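Long-range contacts in glucose-binding protein (Thermus thermophilus HB27, PDB 2B3F), which binds glucose or galactose and probably delivers the sugar to a binding-protein-dependent transport system: residues Ser113-Ser121 and Ser308-Ala317; Leu84-Trp93 and Ile293-Ser301. All blocks are in the same frame, centred on the assembly; numbering follows the deposited sequence.

Contact 1: Ser113-Ser121 and Ser308-Ala317; sequences SVPVNIHRS and SNPLKGSIAA. Unlike the reference sequence in segment 308-317: S308 (reference Phe). With GAL (beta-D-galactopyranose), chain G.
H119 and K312 cross at about a right angle, the ammonium meeting the imidazole at its edge: K312 NZ donates to H119 NE2 over 2.8 Å, tilted 18° from the ring plane. The lysine chain starts with CG opposite the backbone N (chi1 -170°), then bends at chi2 and again at chi4; these turns bring NZ between the ring and the sugar, where it also donates to O3 of beta-D-galactopyranose at 2.9 Å. One face of the imidazole is covered by S314, whose CB sits 3.4 Å from the ring centroid in a CH-pi contact. At the other ring nitrogen, D243 holds ND1. With an alanine in place of H119, K312 NZ would probably lose its acceptor, becoming freer to swing off O3, and S314 CB would lose the ring it packs on.

Beside the ring, a chain of amides and hydroxyl ties the end of helix 302-312 and the loop after it to the link between strands 110-115 and 119-120. N309 ND2 donates edge-on, in its own amide plane, to V116 O at 3.0 Å, an almost straight bond (168°) in the carbonyl plane. N309 OD1 receives S314 OG at 2.7 Å, and N117 ND2 adds a weak bond to the same hydroxyl, while N117 OD1 is taken by the backbone N of D278. I118 and I315 form a single antiparallel bridge, a hydrogen-bonded pair, with I118 CB against I315 CG1 at 3.7 Å.

H119 thus lines the pocket, its CD2 3.8 Å from the sugar O3. Accepting from K312 through NE2 is consistent with ND1 carrying the proton toward D243, which would keep NE2 an acceptor and orient the lysine for the galactose hydroxyl.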
# COMPACT_ATOMS: atom_id res chain seq x y z
N SER A 113 -4.22 16.49 2.94
CA SER A 113 -4.34 15.44 3.95
C SER A 113 -3.10 15.39 4.83
O SER A 113 -2.09 16.05 4.54
CB SER A 113 -4.58 14.06 3.30
OG SER A 113 -3.41 13.65 2.63
N VAL A 114 -3.19 14.61 5.90
CA VAL A 114 -2.12 14.45 6.87
C VAL A 114 -1.65 13.00 6.86
O VAL A 114 -2.43 12.11 7.23
CB VAL A 114 -2.59 14.80 8.29
CG1 VAL A 114 -1.43 14.73 9.29
CG2 VAL A 114 -3.30 16.16 8.28
N PRO A 115 -0.41 12.76 6.43
CA PRO A 115 0.12 11.39 6.42
C PRO A 115 0.35 10.82 7.80
O PRO A 115 0.89 11.50 8.68
CB PRO A 115 1.44 11.51 5.66
CG PRO A 115 1.50 12.91 5.14
CD PRO A 115 0.58 13.74 5.92
N VAL A 116 -0.06 9.57 8.02
CA VAL A 116 0.14 8.90 9.29
C VAL A 116 1.29 7.91 9.27
O VAL A 116 1.79 7.52 10.32
CB VAL A 116 -1.16 8.25 9.81
CG1 VAL A 116 -1.60 7.09 8.95
CG2 VAL A 116 -0.98 7.79 11.29
N ASN A 117 1.70 7.48 8.08
CA ASN A 117 2.67 6.43 7.94
C ASN A 117 3.33 6.43 6.57
O ASN A 117 3.02 7.25 5.69
CB ASN A 117 2.00 5.06 8.21
CG ASN A 117 0.98 4.67 7.15
OD1 ASN A 117 0.84 5.33 6.13
ND2 ASN A 117 0.26 3.57 7.39
N ILE A 118 4.25 5.50 6.42
CA ILE A 118 4.79 5.08 5.14
C ILE A 118 4.75 3.55 5.13
O ILE A 118 5.30 2.89 6.01
CB ILE A 118 6.26 5.55 4.94
CG1 ILE A 118 6.36 7.08 4.96
CG2 ILE A 118 6.84 4.98 3.67
CD1 ILE A 118 5.77 7.80 3.79
N HIS A 119 4.07 2.97 4.14
CA HIS A 119 4.19 1.55 3.85
C HIS A 119 5.07 1.35 2.60
O HIS A 119 5.17 2.22 1.72
CB HIS A 119 2.82 0.88 3.61
CG HIS A 119 2.10 0.39 4.84
ND1 HIS A 119 2.57 -0.62 5.65
CD2 HIS A 119 0.89 0.74 5.35
CE1 HIS A 119 1.68 -0.87 6.60
NE2 HIS A 119 0.65 -0.05 6.44
N ARG A 120 5.66 0.17 2.53
CA ARG A 120 6.43 -0.28 1.38
C ARG A 120 5.66 -1.39 0.68
O ARG A 120 5.21 -2.35 1.33
CB ARG A 120 7.76 -0.86 1.84
CG ARG A 120 8.69 -1.17 0.71
CD ARG A 120 10.05 -1.54 1.22
NE ARG A 120 11.00 -1.70 0.13
CZ ARG A 120 12.29 -1.91 0.31
NH1 ARG A 120 12.78 -1.98 1.53
NH2 ARG A 120 13.10 -2.01 -0.72
N SER A 121 5.55 -1.27 -0.64
CA SER A 121 4.84 -2.24 -1.45
C SER A 121 5.72 -3.45 -1.82
O SER A 121 5.24 -4.60 -1.76
CB SER A 121 4.32 -1.58 -2.73
OG SER A 121 3.75 -2.56 -3.60
N SER A 308 1.00 3.96 17.00
CA SER A 308 0.27 3.12 16.03
C SER A 308 1.15 2.32 15.09
O SER A 308 0.90 1.13 14.84
CB SER A 308 -0.72 3.97 15.24
OG SER A 308 -0.07 5.03 14.59
N ASN A 309 2.19 2.94 14.52
CA ASN A 309 2.93 2.28 13.45
C ASN A 309 3.66 1.01 13.84
O ASN A 309 3.69 0.07 13.06
CB ASN A 309 3.80 3.26 12.67
CG ASN A 309 2.97 4.19 11.81
OD1 ASN A 309 2.19 3.72 10.97
ND2 ASN A 309 3.08 5.49 12.04
N PRO A 310 4.24 0.94 15.04
CA PRO A 310 4.84 -0.35 15.43
C PRO A 310 3.85 -1.55 15.40
O PRO A 310 4.27 -2.68 15.14
CB PRO A 310 5.35 -0.08 16.86
CG PRO A 310 5.63 1.43 16.87
CD PRO A 310 4.49 2.00 16.05
N LEU A 311 2.58 -1.29 15.66
CA LEU A 311 1.53 -2.32 15.55
C LEU A 311 1.18 -2.66 14.10
O LEU A 311 0.81 -3.79 13.77
CB LEU A 311 0.27 -1.86 16.27
CG LEU A 311 0.41 -1.68 17.78
CD1 LEU A 311 -0.81 -0.94 18.36
CD2 LEU A 311 0.57 -3.06 18.43
N LYS A 312 1.28 -1.66 13.24
CA LYS A 312 0.80 -1.74 11.84
C LYS A 312 1.74 -2.43 10.87
O LYS A 312 1.27 -3.04 9.90
CB LYS A 312 0.53 -0.32 11.34
CG LYS A 312 -0.20 -0.20 10.01
CD LYS A 312 -1.65 -0.59 10.06
CE LYS A 312 -2.38 -0.05 8.83
NZ LYS A 312 -1.84 -0.67 7.58
N GLY A 313 3.05 -2.28 11.06
CA GLY A 313 4.05 -2.80 10.14
C GLY A 313 4.63 -1.73 9.22
O GLY A 313 5.66 -1.94 8.59
N SER A 314 3.96 -0.60 9.14
CA SER A 314 4.45 0.60 8.47
C SER A 314 5.44 1.30 9.38
O SER A 314 5.54 0.98 10.57
CB SER A 314 3.30 1.57 8.18
OG SER A 314 2.38 1.65 9.25
N ILE A 315 6.14 2.27 8.81
CA ILE A 315 6.97 3.18 9.59
C ILE A 315 6.25 4.53 9.68
O ILE A 315 5.29 4.80 8.96
CB ILE A 315 8.40 3.29 8.98
CG1 ILE A 315 8.35 3.97 7.60
CG2 ILE A 315 9.05 1.91 8.93
CD1 ILE A 315 9.68 4.11 6.87
N ALA A 316 6.73 5.40 10.58
CA ALA A 316 6.15 6.72 10.70
C ALA A 316 6.50 7.57 9.47
O ALA A 316 7.56 7.40 8.87
CB ALA A 316 6.68 7.41 11.96
N ALA A 317 5.60 8.47 9.12
CA ALA A 317 5.87 9.50 8.10
C ALA A 317 6.75 10.63 8.69
O ALA A 317 7.54 11.24 7.98
CB ALA A 317 4.60 10.08 7.57
C1 GAL G . -3.32 -0.49 1.64
C2 GAL G . -3.33 0.44 2.86
C3 GAL G . -2.77 -0.25 4.10
C4 GAL G . -3.46 -1.59 4.34
C5 GAL G . -3.48 -2.39 3.01
C6 GAL G . -4.16 -3.76 3.09
O1 GAL G . -3.90 0.13 0.53
O2 GAL G . -2.60 1.64 2.54
O3 GAL G . -2.94 0.58 5.24
O4 GAL G . -4.74 -1.33 4.83
O5 GAL G . -4.08 -1.65 1.97
O6 GAL G . -5.54 -3.62 3.22

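Contact 2: Leu84-Trp93 and Ile293-Ser301; sequences LSALFRQEGW and INWLRLVGS
The W93 indole turns its six-membered-ring edge to the helix 293-299: R297 CA lies near the ring plane, and CH2 comes within 3.4 Å of L296 O. E91 CB covers one face toward the rim, 3.3 Å above the plane, with L87 O farther out on that same side. W93 CE3 in turn sits over the centre of the F88 ring. G300 passes beside CZ2, where a beta carbon would clash with the indole.

The R297 guanidinium meets E91 at its edge. The arginine chain bends at chi3 (53°), and NE donates to E91 OE2 over 2.9 Å in a salt bridge, arriving from above the carboxylate plane; the two planes are turned 59° apart. Q90 NE2 reaches the anti lone pair of this same oxygen in a nearly straight bond, and on R297's own helix N294 OD1 lies in the guanidinium plane as acceptor for NH1. One water donates to E91 OE1 and to R297 O and accepts weakly from W93 NE1.

Next to the ion pair, L87 and L296 cross at about a right angle, CD2 to CD1 at 4.0 Å, flanked by L84 and I293. The helix segments 85-91 and 293-299, crossing at -49° with axes 11.4 Å apart, pack beside strand 110-115 of the larger sheet, where L84 and W93 both touch V114, away from the sugar.

The buried L84 and L296 lie on the inner side, with L87 between them and the ion pair on the more open side. R297 NE, Q90 NE2 and a second water all donate to E91 OE2, which is likely to stabilise its negative charge.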
# COMPACT_ATOMS: atom_id res chain seq x y z
N LEU A 84 -5.73 22.35 4.21
CA LEU A 84 -5.13 22.18 5.53
C LEU A 84 -3.85 23.01 5.74
O LEU A 84 -3.16 22.82 6.73
CB LEU A 84 -4.81 20.70 5.79
CG LEU A 84 -5.97 19.72 5.60
CD1 LEU A 84 -5.49 18.29 5.87
CD2 LEU A 84 -7.11 20.06 6.54
N SER A 85 -3.54 23.91 4.80
CA SER A 85 -2.31 24.71 4.87
C SER A 85 -2.11 25.40 6.23
O SER A 85 -1.02 25.34 6.81
CB SER A 85 -2.29 25.74 3.73
OG SER A 85 -2.30 25.09 2.45
N ALA A 86 -3.17 26.01 6.76
CA ALA A 86 -3.07 26.75 8.04
C ALA A 86 -2.77 25.81 9.19
O ALA A 86 -1.97 26.12 10.08
CB ALA A 86 -4.37 27.50 8.31
N LEU A 87 -3.40 24.64 9.18
CA LEU A 87 -3.13 23.61 10.17
C LEU A 87 -1.68 23.14 10.07
O LEU A 87 -1.03 22.94 11.09
CB LEU A 87 -4.10 22.43 10.01
CG LEU A 87 -3.97 21.31 11.02
CD1 LEU A 87 -4.28 21.82 12.41
CD2 LEU A 87 -4.94 20.19 10.62
N PHE A 88 -1.19 22.96 8.86
CA PHE A 88 0.20 22.57 8.65
C PHE A 88 1.14 23.61 9.25
O PHE A 88 2.12 23.26 9.90
CB PHE A 88 0.51 22.33 7.16
CG PHE A 88 0.29 20.90 6.73
CD1 PHE A 88 -1.01 20.40 6.59
CD2 PHE A 88 1.36 20.06 6.50
CE1 PHE A 88 -1.21 19.06 6.21
CE2 PHE A 88 1.16 18.71 6.13
CZ PHE A 88 -0.13 18.23 6.00
N ARG A 89 0.83 24.88 9.04
CA ARG A 89 1.64 25.94 9.64
C ARG A 89 1.57 25.88 11.16
O ARG A 89 2.59 25.87 11.85
CB ARG A 89 1.19 27.30 9.14
CG ARG A 89 1.58 27.56 7.69
CD ARG A 89 1.40 29.03 7.31
NE ARG A 89 0.01 29.36 7.03
CZ ARG A 89 -0.62 29.13 5.87
NH1 ARG A 89 0.03 28.57 4.83
NH2 ARG A 89 -1.90 29.46 5.73
N GLN A 90 0.35 25.82 11.68
CA GLN A 90 0.14 25.75 13.12
C GLN A 90 0.95 24.64 13.79
O GLN A 90 1.52 24.84 14.86
CB GLN A 90 -1.35 25.57 13.43
CG GLN A 90 -1.65 25.17 14.86
CD GLN A 90 -3.13 25.05 15.13
OE1 GLN A 90 -3.88 26.01 14.99
NE2 GLN A 90 -3.57 23.84 15.52
N GLU A 91 0.99 23.46 13.16
CA GLU A 91 1.59 22.27 13.76
C GLU A 91 3.07 22.05 13.43
O GLU A 91 3.68 21.12 13.93
CB GLU A 91 0.79 21.01 13.34
CG GLU A 91 -0.66 21.02 13.79
CD GLU A 91 -0.83 20.88 15.28
OE1 GLU A 91 -0.16 20.01 15.88
OE2 GLU A 91 -1.63 21.66 15.87
N GLY A 92 3.65 22.91 12.59
CA GLY A 92 5.04 22.76 12.19
C GLY A 92 5.29 21.59 11.25
O GLY A 92 6.40 21.06 11.17
N TRP A 93 4.26 21.18 10.52
CA TRP A 93 4.36 19.94 9.73
C TRP A 93 5.19 20.07 8.45
O TRP A 93 5.64 19.07 7.92
CB TRP A 93 2.98 19.40 9.39
CG TRP A 93 2.24 18.79 10.55
CD1 TRP A 93 2.77 18.28 11.69
CD2 TRP A 93 0.83 18.60 10.64
NE1 TRP A 93 1.76 17.79 12.49
CE2 TRP A 93 0.56 17.98 11.86
CE3 TRP A 93 -0.24 18.89 9.78
CZ2 TRP A 93 -0.74 17.65 12.26
CZ3 TRP A 93 -1.51 18.59 10.18
CH2 TRP A 93 -1.75 17.96 11.40
N ILE A 293 -10.50 17.85 13.24
CA ILE A 293 -9.23 18.60 13.26
C ILE A 293 -8.32 18.09 14.38
O ILE A 293 -7.12 17.91 14.19
CB ILE A 293 -9.49 20.13 13.40
CG1 ILE A 293 -10.10 20.68 12.11
CG2 ILE A 293 -8.19 20.85 13.74
CD1 ILE A 293 -10.68 22.07 12.21
N ASN A 294 -8.88 17.83 15.55
CA ASN A 294 -8.08 17.28 16.64
C ASN A 294 -7.57 15.86 16.34
O ASN A 294 -6.48 15.47 16.77
CB ASN A 294 -8.87 17.36 17.94
CG ASN A 294 -9.02 18.81 18.44
OD1 ASN A 294 -8.21 19.67 18.08
ND2 ASN A 294 -10.05 19.08 19.25
N TRP A 295 -8.34 15.10 15.57
CA TRP A 295 -7.85 13.81 15.11
C TRP A 295 -6.64 14.00 14.18
O TRP A 295 -5.63 13.32 14.32
CB TRP A 295 -8.99 13.03 14.42
CG TRP A 295 -8.57 11.77 13.72
CD1 TRP A 295 -8.41 11.61 12.38
CD2 TRP A 295 -8.25 10.50 14.31
NE1 TRP A 295 -8.03 10.33 12.09
CE2 TRP A 295 -7.91 9.62 13.26
CE3 TRP A 295 -8.22 10.02 15.62
CZ2 TRP A 295 -7.56 8.29 13.47
CZ3 TRP A 295 -7.85 8.71 15.84
CH2 TRP A 295 -7.54 7.85 14.76
N LEU A 296 -6.74 14.94 13.24
CA LEU A 296 -5.61 15.23 12.34
C LEU A 296 -4.34 15.62 13.11
O LEU A 296 -3.23 15.19 12.79
CB LEU A 296 -5.98 16.34 11.34
CG LEU A 296 -7.18 16.06 10.42
CD1 LEU A 296 -7.37 17.20 9.44
CD2 LEU A 296 -7.01 14.71 9.69
N ARG A 297 -4.51 16.44 14.15
CA ARG A 297 -3.37 16.86 14.96
C ARG A 297 -2.72 15.67 15.65
O ARG A 297 -1.50 15.60 15.76
CB ARG A 297 -3.80 17.92 15.99
CG ARG A 297 -4.27 19.22 15.34
CD ARG A 297 -4.78 20.23 16.36
NE ARG A 297 -3.76 20.41 17.39
CZ ARG A 297 -3.95 20.31 18.71
NH1 ARG A 297 -5.16 20.08 19.21
NH2 ARG A 297 -2.92 20.49 19.53
N LEU A 298 -3.55 14.71 16.08
CA LEU A 298 -3.03 13.49 16.67
C LEU A 298 -2.31 12.59 15.66
O LEU A 298 -1.20 12.14 15.90
CB LEU A 298 -4.17 12.70 17.35
CG LEU A 298 -3.79 11.30 17.83
CD1 LEU A 298 -2.71 11.33 18.86
CD2 LEU A 298 -5.02 10.57 18.37
N VAL A 299 -2.95 12.32 14.53
CA VAL A 299 -2.33 11.40 13.56
C VAL A 299 -1.07 12.00 12.93
O VAL A 299 -0.20 11.28 12.49
CB VAL A 299 -3.32 10.87 12.47
CG1 VAL A 299 -4.57 10.25 13.12
CG2 VAL A 299 -3.70 11.92 11.53
N GLY A 300 -0.97 13.33 12.92
CA GLY A 300 0.24 14.03 12.47
C GLY A 300 1.37 14.17 13.50
O GLY A 300 2.45 14.68 13.16
N SER A 301 1.14 13.71 14.72
CA SER A 301 2.09 13.87 15.83
C SER A 301 3.01 12.68 16.02
O SER A 301 2.68 11.54 15.66
CB SER A 301 1.31 14.11 17.13
OG SER A 301 0.65 12.93 17.59
O HOH W 1 0.63 17.28 15.33
O HOH W 2 -0.91 22.89 18.20

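In the fold
The segments alternate along the chain, and the two contacts, with centres 16 Å apart, touch directly. V114 of contact 1 wedges against contact 2: its CG2 is 3.6 Å from W93 CZ3 and its CG1 3.7 Å from G300 CA. The later segments are also consecutive: helix 289-299 is followed, after G300 and S301, by helix 302-312, whose last residue is K312. Contact 1 reaches the galactose; contact 2 lies farther out, the L296 side chain about 11 Å from those of the sugar-binding residues W9 and D278. After segment 113-121 the chain passes from the larger sheet to strand 123-126 of the smaller one, consistent with an interdomain crossover of the two-lobed periplasmic binding protein fold.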